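Local structure of putative serine phosphatase (Pseudomonas aeruginosa, 6K4E) at residues Y106-V111 and G174-D179; R100-G105 and G139-A144; D238-Q243 and D291-L296; D242-E247 and G285-R290; Y195-E200 and D263-P268. The protein is probably a magnesium-dependent PP2C-type protein phosphatase that acts in the SiaABC threonine phosphorylation pathway, which controls biofilm formation in response to carbon availability. One frame throughout, in Å; residues are numbered along the deposited sequence.

Interaction 1: Y106-V111 and G174-D179; sequences YLIGVV and GLVWVD
G174 pairs with V110 through two backbone hydrogen bonds, N to V110 O and O from V110 N, each 3.0 Å long, and opens an antiparallel ladder between strands 105-113 and 171-179. L175 faces G109 in a non-hydrogen-bonded pair. Its CD2 passes over G109, which has no side chain, 4.0 Å from G109 CA, and reaches CD1 of L107 at 3.9 Å. V176 and I108 form the next hydrogen-bonded pair, with V176 N 2.8 Å from I108 O; on the opposite face of the sheet from L175 the two side chains lie side by side. W177 stands beside L107, and its six-membered ring leans on the backbone of Y106: CG lies anti to the backbone N (chi1 162°), and CE3 comes within 3.4 Å of Y106 O. V178 closes the ladder with two bonds to Y106 and sets its CB over the centre of the tyrosine ring, 3.9 Å from the centroid, a CH-pi contact. Y106 chi1 of 54° places CG between the backbone N and the carbonyl carbon and lays the ring alongside V178. L107 and L175 pack on helix 143-157, whereas Y106, I108 and V178 meet strand 293-300 of the second sheet. This two-faced, wholly buried strand pair is characteristic of the central beta sandwich of the PP2C fold, flanked by helices.

Interaction 2: R100-G105 and G139-A144; sequences REQADG and GSRDPA
Charge pairing joins D104 and R141, whose side chains approach from opposite directions. The arginine grips the carboxylate side-on with two nitrogens: NH2 lies 2.8 Å from D104 OD1, with the oxygen close to the guanidinium plane, and NE lies 3.1 Å from D104 OD2, which offers its syn lone pair. The fit is not flat, since the carboxylate and guanidinium planes are 40° apart and OD2 sits tilted from the plane of the arginine. R141 is extended from CG to NE, while D104 turns CG between its backbone N and carbonyl carbon (chi1 63°). Packing supplies the rest. The aliphatic part of Q102 packs against both S140 and R141, with its CG 3.3 Å from S140 OG and its CB 3.5 Å from R141 NH2. Farther back, R100 CG meets S140 CB at 4.2 Å, near I135 of helix 117-138. W177 touches Q102, D104 and R141. Within the first segment, Q102 N bonds to G105 O, which closes the turn. The arrangement is a surface salt bridge between a beta hairpin and an interhelical loop: it ties the turn joining strands 95-101 and 105-113 to the link between helices 117-138 and 143-157, on the helical flank of the PP2C sandwich.

Interaction 3: D238-Q243 and D291-L296; sequences DGFLDQ and DDITIL. With MG (magnesium ion), chain F; MG (magnesium ion), chain H.
The metal centre of the PP2C domain is built here from the start of helix 238-242 and the loop leading into strand 293-300. D238 OD1 and D291 OD2 bind one magnesium ion, at 2.3 and 1.9 Å, and lie only 2.9 Å apart because the metal draws the two acidic oxygens together. Their carboxylate planes are turned 62° against each other. Three waters and D112 also bind this ion. The other oxygen of D238, OD2, binds a second magnesium ion at 2.2 Å; D238 chi1 of 61° sets CG between the backbone N and the carbonyl carbon. Lacking a side chain, G239 lets the backbones close in, its CA 3.3 Å from D292 O (a CA-H...O contact). A water links G239 O, Q243 OE1 and, weakly, D291 N; the Q243 amide is also held by P288 O and R290 N. F240 carries the apolar packing. I295 CD1 lies over one face of its ring, 3.9 Å from the centroid and offset toward the rim, while I293 CG2 meets the ring edge in plane. The D112, D238 and D291 magnesium site, with D112 also serving the neighbouring site with C113 and G115, is consistent with the PP2C metal centre.

Interaction 4: D242-E247 and G285-R290; sequences DQAGGE and GEHPQR
Q243 spreads its side-chain amide between the two segments. NE2 donates to P288 O at 3.0 Å and, within its own segment, to A244 O, also at 3.0 Å; both acceptors lie near the amide plane, so the pair of bonds fixes its rotation. OE1 receives R290 N at 3.3 Å, nearly straight (N-H...O 164°), although the donor is tilted from the carbonyl plane. The chain reaches these backbone groups by bending at chi2 (55°). Farther out, a water donates to D242 O and accepts a weak bond from R290 NH1. R290, extended from CG to NE, runs past A244, whose CB lies 3.5 Å from R290 NH1. H287 packs on A244 and G245: G245 CA sits over one face of the imidazole, offset toward the rim and 4.0 Å from the centroid, a CH-pi contact, with A244 C over the same face. Q289 points away overall, though its CA and CG stay near Q243 OE1 (CG 3.6 Å); its amide binds the backbone oxygens of D291 and K87. Nearly antiparallel, the segments join the short strand 244-245 to the loop between helix 269-284 and strand 293-300, with L280 and Q284 of that helix against Q243.

Interaction 5: Y195-E200 and D263-P268; sequences YASDGE and DHARQP
The guanidinium group of R266 has G199 C and E200 OE1 at its edge, near its plane, while D198 O approaches obliquely. NH2 forms a salt bridge with E200 OE1 at 2.9 Å. The arginine keeps this oxygen close to its own plane but meets the carboxylate from above, with the two planes 76° apart. NE makes a weak, bent hydrogen bond to D198 O at 2.8 Å. A bend at chi3 (-74°) turns the group toward D198 and E200. Next to this, A265 CB fits against the loop, 3.5 Å from both S197 OG and G199 N. That loop is braced internally: S197 OG accepts from G199 N in an ST turn and D198 OD1 from E200 N in an Asx turn, and both also bond to the backbone of E201. The contact thus sets the hairpin turn between strands 194-197 and 202-205 against the beta turn from H264 to Q267, which links helix 254-264 to helix 269-284; A265 also touches strand 231-236.

Overall arrangement
Interactions 1 and 2 touch, centres about 8 Å apart: both reach the sheet of strands 95-101, 105-113 and 171-179, their segments alternate in sequence, and both close before 3 and 4 open. Interactions 3 and 5 reach the other sheet, through strands 293-300 and 194-197. L296 of interaction 3 packs on I108 and V110 of interaction 1, so the two sheets meet face to face. Interaction 4 shares D242 and Q243 with interaction 3 and extends outward from the magnesium site. The segments of 5 alternate with those of 3 and 4. The sandwich carries the metal centre at one end, while interactions 2 and 5 join outlying turns to the helical layers on its two sides.

Interaction 1: Y106-V111 and G174-D179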
# COMPACT_ATOMS: atom_id res chain seq x y z
N TYR B 106 -22.03 -11.26 -7.33
CA TYR B 106 -20.97 -10.33 -6.94
C TYR B 106 -20.16 -10.81 -5.79
O TYR B 106 -20.63 -11.60 -4.94
CB TYR B 106 -21.54 -8.92 -6.64
CG TYR B 106 -22.66 -8.89 -5.62
CD1 TYR B 106 -22.40 -8.69 -4.27
CD2 TYR B 106 -23.99 -9.01 -6.03
CE1 TYR B 106 -23.44 -8.65 -3.34
CE2 TYR B 106 -25.03 -9.00 -5.10
CZ TYR B 106 -24.75 -8.79 -3.76
OH TYR B 106 -25.79 -8.78 -2.85
N LEU B 107 -18.94 -10.26 -5.71
CA LEU B 107 -18.02 -10.52 -4.62
C LEU B 107 -18.05 -9.30 -3.75
O LEU B 107 -17.94 -8.20 -4.24
CB LEU B 107 -16.60 -10.77 -5.14
CG LEU B 107 -15.52 -10.98 -4.06
CD1 LEU B 107 -15.64 -12.38 -3.38
CD2 LEU B 107 -14.18 -10.81 -4.64
N ILE B 108 -18.20 -9.50 -2.44
CA ILE B 108 -18.26 -8.41 -1.47
C ILE B 108 -17.52 -8.82 -0.19
O ILE B 108 -17.62 -9.96 0.25
CB ILE B 108 -19.72 -7.99 -1.28
CG1 ILE B 108 -19.85 -6.64 -0.55
CG2 ILE B 108 -20.57 -9.10 -0.62
CD1 ILE B 108 -21.35 -5.93 -0.66
N GLY B 109 -16.77 -7.91 0.40
CA GLY B 109 -16.02 -8.24 1.61
C GLY B 109 -15.51 -7.08 2.43
O GLY B 109 -15.59 -5.94 2.00
N VAL B 110 -15.03 -7.38 3.64
CA VAL B 110 -14.46 -6.40 4.58
C VAL B 110 -13.13 -6.95 5.05
O VAL B 110 -12.94 -8.18 5.10
CB VAL B 110 -15.36 -6.06 5.80
CG1 VAL B 110 -16.62 -5.31 5.39
CG2 VAL B 110 -15.67 -7.30 6.66
N VAL B 111 -12.19 -6.07 5.38
CA VAL B 111 -10.85 -6.47 5.80
C VAL B 111 -10.44 -5.57 6.95
O VAL B 111 -10.68 -4.38 6.89
CB VAL B 111 -9.78 -6.41 4.64
CG1 VAL B 111 -8.43 -6.89 5.12
CG2 VAL B 111 -10.21 -7.20 3.40
N GLY B 174 -13.56 -11.07 5.76
CA GLY B 174 -14.80 -11.81 5.53
C GLY B 174 -15.13 -11.54 4.08
O GLY B 174 -15.28 -10.38 3.70
N LEU B 175 -15.15 -12.58 3.25
CA LEU B 175 -15.42 -12.48 1.82
C LEU B 175 -16.61 -13.31 1.45
O LEU B 175 -16.69 -14.47 1.84
CB LEU B 175 -14.24 -13.00 1.01
CG LEU B 175 -13.18 -12.02 0.60
CD1 LEU B 175 -12.13 -12.75 -0.13
CD2 LEU B 175 -13.74 -10.94 -0.32
N VAL B 176 -17.50 -12.76 0.64
CA VAL B 176 -18.72 -13.44 0.23
C VAL B 176 -18.91 -13.40 -1.29
O VAL B 176 -18.88 -12.33 -1.89
CB VAL B 176 -19.94 -12.80 0.95
CG1 VAL B 176 -21.26 -13.38 0.45
CG2 VAL B 176 -19.85 -12.93 2.48
N TRP B 177 -19.17 -14.57 -1.90
CA TRP B 177 -19.57 -14.61 -3.30
C TRP B 177 -21.10 -14.83 -3.29
O TRP B 177 -21.57 -15.87 -2.84
CB TRP B 177 -18.83 -15.71 -4.12
CG TRP B 177 -19.53 -16.03 -5.41
CD1 TRP B 177 -20.26 -17.15 -5.68
CD2 TRP B 177 -19.67 -15.18 -6.55
NE1 TRP B 177 -20.79 -17.08 -6.94
CE2 TRP B 177 -20.48 -15.86 -7.49
CE3 TRP B 177 -19.14 -13.92 -6.91
CZ2 TRP B 177 -20.82 -15.31 -8.73
CZ3 TRP B 177 -19.46 -13.39 -8.15
CH2 TRP B 177 -20.30 -14.08 -9.04
N VAL B 178 -21.86 -13.81 -3.73
CA VAL B 178 -23.33 -13.86 -3.83
C VAL B 178 -23.65 -14.32 -5.23
O VAL B 178 -23.49 -13.56 -6.17
CB VAL B 178 -23.99 -12.49 -3.52
CG1 VAL B 178 -25.52 -12.54 -3.70
CG2 VAL B 178 -23.62 -12.01 -2.13
N ASP B 179 -24.03 -15.58 -5.38
CA ASP B 179 -24.35 -16.12 -6.70
C ASP B 179 -25.86 -15.96 -6.92
O ASP B 179 -26.63 -16.83 -6.55
CB ASP B 179 -23.87 -17.58 -6.80
CG ASP B 179 -23.87 -18.17 -8.17
OD1 ASP B 179 -24.74 -17.79 -8.99
OD2 ASP B 179 -23.07 -19.09 -8.41

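Interaction 2: R100-G105 and G139-A144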
# COMPACT_ATOMS: atom_id res chain seq x y z
N ARG B 100 -16.75 -6.56 -6.19
CA ARG B 100 -16.50 -6.90 -7.59
C ARG B 100 -17.79 -7.48 -8.20
O ARG B 100 -18.17 -8.60 -7.88
CB ARG B 100 -15.34 -7.90 -7.69
CG ARG B 100 -15.00 -8.34 -9.14
CD ARG B 100 -14.33 -7.24 -9.96
NE ARG B 100 -13.01 -6.89 -9.42
CZ ARG B 100 -11.85 -7.37 -9.86
NH1 ARG B 100 -11.82 -8.17 -10.92
NH2 ARG B 100 -10.73 -7.05 -9.25
N GLU B 101 -18.45 -6.70 -9.05
CA GLU B 101 -19.66 -7.12 -9.74
C GLU B 101 -19.35 -8.06 -10.91
O GLU B 101 -18.46 -7.80 -11.70
CB GLU B 101 -20.44 -5.91 -10.26
CG GLU B 101 -21.85 -6.26 -10.72
CD GLU B 101 -22.44 -5.47 -11.88
OE1 GLU B 101 -21.69 -4.72 -12.55
OE2 GLU B 101 -23.65 -5.63 -12.13
N GLN B 102 -20.14 -9.13 -11.03
CA GLN B 102 -20.09 -10.05 -12.15
C GLN B 102 -21.48 -10.08 -12.78
O GLN B 102 -22.40 -9.50 -12.22
CB GLN B 102 -19.66 -11.45 -11.70
CG GLN B 102 -18.23 -11.54 -11.17
CD GLN B 102 -17.12 -11.31 -12.20
OE1 GLN B 102 -15.99 -11.04 -11.83
NE2 GLN B 102 -17.39 -11.42 -13.52
N ALA B 103 -21.64 -10.73 -13.92
CA ALA B 103 -22.96 -10.80 -14.56
C ALA B 103 -23.94 -11.69 -13.76
O ALA B 103 -25.13 -11.36 -13.65
CB ALA B 103 -22.81 -11.34 -15.97
N ASP B 104 -23.41 -12.78 -13.17
CA ASP B 104 -24.13 -13.81 -12.44
C ASP B 104 -24.22 -13.61 -10.92
O ASP B 104 -24.91 -14.38 -10.25
CB ASP B 104 -23.53 -15.19 -12.77
CG ASP B 104 -22.09 -15.37 -12.35
OD1 ASP B 104 -21.29 -14.41 -12.50
OD2 ASP B 104 -21.74 -16.50 -11.93
N GLY B 105 -23.55 -12.58 -10.39
CA GLY B 105 -23.53 -12.26 -8.98
C GLY B 105 -22.43 -11.29 -8.61
O GLY B 105 -21.94 -10.57 -9.47
N GLY B 139 -10.36 -16.08 -9.65
CA GLY B 139 -11.72 -15.66 -9.95
C GLY B 139 -12.36 -15.03 -8.73
O GLY B 139 -11.77 -15.03 -7.65
N SER B 140 -13.57 -14.49 -8.89
CA SER B 140 -14.26 -13.79 -7.82
C SER B 140 -15.35 -14.63 -7.13
O SER B 140 -16.04 -14.15 -6.23
CB SER B 140 -14.83 -12.48 -8.35
OG SER B 140 -15.68 -12.76 -9.46
N ARG B 141 -15.44 -15.91 -7.50
CA ARG B 141 -16.48 -16.84 -7.06
C ARG B 141 -16.07 -17.82 -5.95
O ARG B 141 -16.94 -18.51 -5.41
CB ARG B 141 -17.05 -17.59 -8.28
CG ARG B 141 -17.49 -16.59 -9.35
CD ARG B 141 -18.21 -17.16 -10.55
NE ARG B 141 -18.72 -16.08 -11.41
CZ ARG B 141 -18.00 -15.46 -12.34
NH1 ARG B 141 -16.73 -15.81 -12.56
NH2 ARG B 141 -18.54 -14.49 -13.06
N ASP B 142 -14.80 -17.82 -5.55
CA ASP B 142 -14.35 -18.75 -4.54
C ASP B 142 -13.69 -17.97 -3.40
O ASP B 142 -12.48 -17.78 -3.43
CB ASP B 142 -13.39 -19.78 -5.19
CG ASP B 142 -12.98 -20.99 -4.37
OD1 ASP B 142 -13.09 -20.93 -3.12
OD2 ASP B 142 -12.45 -21.95 -4.96
N PRO B 143 -14.48 -17.53 -2.36
CA PRO B 143 -13.90 -16.73 -1.26
C PRO B 143 -12.71 -17.38 -0.54
O PRO B 143 -11.73 -16.70 -0.28
CB PRO B 143 -15.10 -16.49 -0.33
CG PRO B 143 -16.26 -16.53 -1.24
CD PRO B 143 -15.94 -17.65 -2.19
N ALA B 144 -12.77 -18.68 -0.25
CA ALA B 144 -11.67 -19.41 0.40
C ALA B 144 -10.40 -19.38 -0.44
O ALA B 144 -9.34 -19.17 0.15
CB ALA B 144 -12.06 -20.84 0.72

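Interaction 3: D238-Q243 and D291-L296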
# COMPACT_ATOMS: atom_id res chain seq x y z
N ASP B 238 -14.37 -6.03 13.82
CA ASP B 238 -14.61 -6.01 15.25
C ASP B 238 -14.88 -4.60 15.87
O ASP B 238 -15.36 -4.53 16.98
CB ASP B 238 -13.43 -6.70 15.99
CG ASP B 238 -12.08 -6.06 15.79
OD1 ASP B 238 -12.04 -4.94 15.19
OD2 ASP B 238 -11.07 -6.65 16.22
N GLY B 239 -14.48 -3.54 15.19
CA GLY B 239 -14.56 -2.18 15.71
C GLY B 239 -15.88 -1.73 16.31
O GLY B 239 -15.90 -1.14 17.39
N PHE B 240 -16.99 -1.95 15.60
CA PHE B 240 -18.34 -1.58 16.05
C PHE B 240 -18.71 -2.42 17.29
O PHE B 240 -19.29 -1.89 18.24
CB PHE B 240 -19.37 -1.84 14.90
CG PHE B 240 -20.75 -1.24 15.11
CD1 PHE B 240 -21.67 -1.84 15.96
CD2 PHE B 240 -21.12 -0.07 14.45
CE1 PHE B 240 -22.93 -1.27 16.16
CE2 PHE B 240 -22.39 0.49 14.64
CZ PHE B 240 -23.29 -0.11 15.49
N LEU B 241 -18.38 -3.74 17.27
CA LEU B 241 -18.74 -4.67 18.37
C LEU B 241 -17.85 -4.44 19.56
O LEU B 241 -18.22 -4.80 20.67
CB LEU B 241 -18.68 -6.16 17.91
CG LEU B 241 -19.82 -6.65 16.98
CD1 LEU B 241 -19.56 -6.28 15.50
CD2 LEU B 241 -19.96 -8.13 17.05
N ASP B 242 -16.69 -3.84 19.36
CA ASP B 242 -15.75 -3.55 20.44
C ASP B 242 -15.91 -2.15 20.98
O ASP B 242 -15.27 -1.82 21.97
CB ASP B 242 -14.29 -3.81 19.98
CG ASP B 242 -13.94 -5.27 19.74
OD1 ASP B 242 -14.76 -6.15 20.11
OD2 ASP B 242 -12.84 -5.53 19.22
N GLN B 243 -16.75 -1.32 20.35
CA GLN B 243 -16.95 0.05 20.82
C GLN B 243 -17.40 0.09 22.27
O GLN B 243 -18.50 -0.40 22.58
CB GLN B 243 -17.94 0.82 19.96
CG GLN B 243 -18.07 2.31 20.36
CD GLN B 243 -16.74 3.06 20.38
OE1 GLN B 243 -16.02 3.12 19.39
NE2 GLN B 243 -16.36 3.56 21.55
N ASP B 291 -11.68 1.77 17.95
CA ASP B 291 -11.08 1.14 16.78
C ASP B 291 -11.78 1.62 15.50
O ASP B 291 -12.78 2.34 15.56
CB ASP B 291 -11.19 -0.41 16.92
CG ASP B 291 -10.38 -1.22 15.93
OD1 ASP B 291 -9.48 -0.64 15.28
OD2 ASP B 291 -10.62 -2.43 15.81
N ASP B 292 -11.20 1.28 14.34
CA ASP B 292 -11.78 1.58 13.04
C ASP B 292 -13.09 0.80 12.95
O ASP B 292 -13.16 -0.37 13.36
CB ASP B 292 -10.83 1.11 11.93
CG ASP B 292 -9.50 1.81 11.95
OD1 ASP B 292 -9.49 3.02 12.09
OD2 ASP B 292 -8.47 1.12 11.80
N ILE B 293 -14.13 1.45 12.44
CA ILE B 293 -15.44 0.84 12.29
C ILE B 293 -15.76 0.64 10.78
O ILE B 293 -15.46 1.51 9.97
CB ILE B 293 -16.54 1.67 13.05
CG1 ILE B 293 -16.29 1.63 14.57
CG2 ILE B 293 -17.97 1.21 12.70
CD1 ILE B 293 -16.93 2.72 15.40
N THR B 294 -16.30 -0.53 10.43
CA THR B 294 -16.77 -0.88 9.09
C THR B 294 -17.90 -1.85 9.21
O THR B 294 -17.79 -2.84 9.92
CB THR B 294 -15.69 -1.51 8.18
OG1 THR B 294 -14.49 -0.78 8.32
CG2 THR B 294 -16.12 -1.49 6.67
N ILE B 295 -19.00 -1.53 8.52
CA ILE B 295 -20.14 -2.41 8.35
C ILE B 295 -20.53 -2.32 6.88
O ILE B 295 -20.91 -1.26 6.42
CB ILE B 295 -21.36 -2.17 9.29
CG1 ILE B 295 -20.96 -2.25 10.77
CG2 ILE B 295 -22.51 -3.15 8.95
CD1 ILE B 295 -22.21 -2.18 11.72
N LEU B 296 -20.43 -3.43 6.16
CA LEU B 296 -20.86 -3.52 4.78
C LEU B 296 -22.04 -4.47 4.75
O LEU B 296 -21.95 -5.62 5.18
CB LEU B 296 -19.72 -3.97 3.85
CG LEU B 296 -19.97 -3.96 2.33
CD1 LEU B 296 -20.76 -2.73 1.88
CD2 LEU B 296 -18.68 -4.13 1.57
MG MG F . -10.24 -3.69 14.37
MG MG H . -10.62 -8.80 16.71
O HOH W 1 -8.92 -4.89 15.40
O HOH W 2 -14.54 0.99 18.42
O HOH W 3 -16.78 -2.54 12.54
O HOH W 4 -11.11 -3.71 18.40
O HOH W 5 -8.46 -2.60 14.06
O HOH W 6 -11.68 -2.61 12.98
O HOH W 7 -9.24 -7.69 18.16
O HOH W 8 -8.50 -8.59 15.73

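Interaction 4: D242-E247 and G285-R290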
# COMPACT_ATOMS: atom_id res chain seq x y z
N ASP B 242 -16.69 -3.84 19.36
CA ASP B 242 -15.75 -3.55 20.44
C ASP B 242 -15.91 -2.15 20.98
O ASP B 242 -15.27 -1.82 21.97
CB ASP B 242 -14.29 -3.81 19.98
CG ASP B 242 -13.94 -5.27 19.74
OD1 ASP B 242 -14.76 -6.15 20.11
OD2 ASP B 242 -12.84 -5.53 19.22
N GLN B 243 -16.75 -1.32 20.35
CA GLN B 243 -16.95 0.05 20.82
C GLN B 243 -17.40 0.09 22.27
O GLN B 243 -18.50 -0.40 22.58
CB GLN B 243 -17.94 0.82 19.96
CG GLN B 243 -18.07 2.31 20.36
CD GLN B 243 -16.74 3.06 20.38
OE1 GLN B 243 -16.02 3.12 19.39
NE2 GLN B 243 -16.36 3.56 21.55
N ALA B 244 -16.57 0.70 23.13
CA ALA B 244 -16.85 0.88 24.54
C ALA B 244 -17.99 1.92 24.69
O ALA B 244 -18.13 2.81 23.86
CB ALA B 244 -15.60 1.37 25.24
N GLY B 245 -18.82 1.76 25.72
CA GLY B 245 -19.91 2.67 26.01
C GLY B 245 -20.92 2.11 26.99
O GLY B 245 -20.67 1.08 27.63
N GLY B 246 -22.06 2.78 27.08
CA GLY B 246 -23.15 2.39 27.95
C GLY B 246 -22.88 2.75 29.39
O GLY B 246 -22.02 3.60 29.68
N GLU B 247 -23.58 2.09 30.31
CA GLU B 247 -23.50 2.39 31.74
C GLU B 247 -22.15 2.12 32.40
O GLU B 247 -21.78 2.86 33.31
CB GLU B 247 -24.61 1.65 32.50
CG GLU B 247 -25.99 1.96 31.94
CD GLU B 247 -27.16 1.36 32.69
OE1 GLU B 247 -27.79 2.08 33.50
OE2 GLU B 247 -27.49 0.17 32.42
N GLY B 285 -21.65 7.58 23.74
CA GLY B 285 -21.71 8.79 24.56
C GLY B 285 -20.41 9.56 24.49
O GLY B 285 -19.94 9.89 23.40
N GLU B 286 -19.78 9.78 25.64
CA GLU B 286 -18.52 10.50 25.76
C GLU B 286 -17.26 9.64 25.52
O GLU B 286 -16.16 10.18 25.50
CB GLU B 286 -18.44 11.20 27.13
CG GLU B 286 -18.46 12.71 27.01
CD GLU B 286 -19.84 13.31 26.81
OE1 GLU B 286 -20.35 13.90 27.79
OE2 GLU B 286 -20.39 13.23 25.69
N HIS B 287 -17.41 8.31 25.36
CA HIS B 287 -16.27 7.42 25.12
C HIS B 287 -15.60 7.67 23.78
O HIS B 287 -16.30 7.76 22.76
CB HIS B 287 -16.67 5.94 25.19
CG HIS B 287 -16.95 5.46 26.56
ND1 HIS B 287 -18.16 5.70 27.18
CD2 HIS B 287 -16.15 4.77 27.41
CE1 HIS B 287 -18.07 5.14 28.37
NE2 HIS B 287 -16.89 4.56 28.55
N PRO B 288 -14.25 7.73 23.72
CA PRO B 288 -13.59 7.88 22.42
C PRO B 288 -13.83 6.65 21.55
O PRO B 288 -14.20 5.59 22.09
CB PRO B 288 -12.10 7.99 22.79
CG PRO B 288 -11.99 7.28 24.10
CD PRO B 288 -13.27 7.62 24.82
N GLN B 289 -13.66 6.79 20.22
CA GLN B 289 -13.78 5.67 19.30
C GLN B 289 -12.56 4.79 19.59
O GLN B 289 -11.43 5.28 19.64
CB GLN B 289 -13.82 6.14 17.84
CG GLN B 289 -14.26 5.04 16.87
CD GLN B 289 -14.27 5.50 15.45
OE1 GLN B 289 -14.49 6.67 15.16
NE2 GLN B 289 -14.05 4.60 14.52
N ARG B 290 -12.81 3.53 19.88
CA ARG B 290 -11.82 2.55 20.29
C ARG B 290 -11.02 1.96 19.12
O ARG B 290 -9.84 1.66 19.28
CB ARG B 290 -12.56 1.44 21.10
CG ARG B 290 -11.66 0.59 21.93
CD ARG B 290 -12.36 0.08 23.17
NE ARG B 290 -11.33 -0.20 24.15
CZ ARG B 290 -11.55 -0.49 25.42
NH1 ARG B 290 -12.79 -0.57 25.89
NH2 ARG B 290 -10.53 -0.72 26.24
O HOH W 9 -14.80 -2.05 24.65

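Interaction 5: Y195-E200 and D263-P268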
# COMPACT_ATOMS: atom_id res chain seq x y z
N TYR B 195 -23.19 -12.18 9.21
CA TYR B 195 -24.43 -12.17 9.92
C TYR B 195 -25.53 -12.08 8.84
O TYR B 195 -25.33 -11.43 7.82
CB TYR B 195 -24.49 -10.95 10.83
CG TYR B 195 -23.82 -11.13 12.17
CD1 TYR B 195 -24.51 -11.69 13.24
CD2 TYR B 195 -22.51 -10.70 12.39
CE1 TYR B 195 -23.91 -11.85 14.48
CE2 TYR B 195 -21.89 -10.86 13.63
CZ TYR B 195 -22.60 -11.44 14.68
OH TYR B 195 -22.05 -11.56 15.93
N ALA B 196 -26.65 -12.79 9.03
CA ALA B 196 -27.79 -12.79 8.11
C ALA B 196 -29.04 -12.73 8.93
O ALA B 196 -29.11 -13.40 9.96
CB ALA B 196 -27.82 -14.06 7.28
N SER B 197 -30.01 -11.93 8.50
CA SER B 197 -31.26 -11.79 9.22
C SER B 197 -32.45 -11.48 8.30
O SER B 197 -32.31 -10.75 7.32
CB SER B 197 -31.14 -10.74 10.32
OG SER B 197 -32.32 -10.79 11.10
N ASP B 198 -33.61 -12.05 8.63
CA ASP B 198 -34.85 -11.79 7.89
C ASP B 198 -35.81 -10.92 8.74
O ASP B 198 -36.95 -10.70 8.34
CB ASP B 198 -35.50 -13.10 7.43
CG ASP B 198 -35.99 -14.02 8.56
OD1 ASP B 198 -35.57 -13.82 9.72
OD2 ASP B 198 -36.75 -14.96 8.27
N GLY B 199 -35.31 -10.45 9.89
CA GLY B 199 -36.05 -9.66 10.86
C GLY B 199 -36.66 -10.51 11.96
O GLY B 199 -37.21 -9.96 12.92
N GLU B 200 -36.59 -11.84 11.82
CA GLU B 200 -37.11 -12.80 12.79
C GLU B 200 -35.93 -13.60 13.35
O GLU B 200 -35.65 -13.56 14.55
CB GLU B 200 -38.12 -13.75 12.11
CG GLU B 200 -39.37 -14.05 12.94
CD GLU B 200 -40.62 -13.21 12.72
OE1 GLU B 200 -41.00 -12.97 11.55
OE2 GLU B 200 -41.23 -12.79 13.73
N ASP B 263 -33.67 -6.48 14.73
CA ASP B 263 -34.60 -5.36 14.84
C ASP B 263 -34.74 -4.53 13.57
O ASP B 263 -35.82 -4.02 13.31
CB ASP B 263 -34.21 -4.46 16.02
CG ASP B 263 -35.10 -4.67 17.21
OD1 ASP B 263 -34.89 -5.68 17.94
OD2 ASP B 263 -36.04 -3.86 17.39
N HIS B 264 -33.66 -4.38 12.79
CA HIS B 264 -33.68 -3.51 11.60
C HIS B 264 -33.68 -4.22 10.25
O HIS B 264 -34.02 -3.58 9.26
CB HIS B 264 -32.53 -2.49 11.69
CG HIS B 264 -32.66 -1.56 12.87
ND1 HIS B 264 -32.11 -1.86 14.12
CD2 HIS B 264 -33.36 -0.40 12.98
CE1 HIS B 264 -32.43 -0.85 14.92
NE2 HIS B 264 -33.19 0.05 14.28
N ALA B 265 -33.35 -5.54 10.21
CA ALA B 265 -33.14 -6.37 9.01
C ALA B 265 -34.16 -6.21 7.88
O ALA B 265 -33.77 -6.24 6.71
CB ALA B 265 -33.03 -7.84 9.38
N ARG B 266 -35.42 -6.09 8.20
CA ARG B 266 -36.48 -5.96 7.20
C ARG B 266 -36.63 -4.52 6.68
O ARG B 266 -37.29 -4.31 5.68
CB ARG B 266 -37.82 -6.52 7.73
CG ARG B 266 -38.44 -7.55 6.79
CD ARG B 266 -39.68 -8.26 7.34
NE ARG B 266 -39.35 -9.25 8.37
CZ ARG B 266 -40.13 -10.27 8.74
NH1 ARG B 266 -41.31 -10.46 8.16
NH2 ARG B 266 -39.73 -11.10 9.69
N GLN B 267 -35.98 -3.52 7.32
CA GLN B 267 -36.09 -2.11 6.95
C GLN B 267 -35.24 -1.71 5.72
O GLN B 267 -34.21 -2.35 5.47
CB GLN B 267 -35.69 -1.22 8.15
CG GLN B 267 -36.58 -1.35 9.42
CD GLN B 267 -38.04 -1.26 9.12
OE1 GLN B 267 -38.60 -0.19 8.86
NE2 GLN B 267 -38.66 -2.40 9.07
N PRO B 268 -35.61 -0.61 4.98
CA PRO B 268 -34.74 -0.17 3.87
C PRO B 268 -33.32 0.07 4.40
O PRO B 268 -33.17 0.61 5.49
CB PRO B 268 -35.40 1.13 3.42
CG PRO B 268 -36.86 0.93 3.79
CD PRO B 268 -36.79 0.27 5.12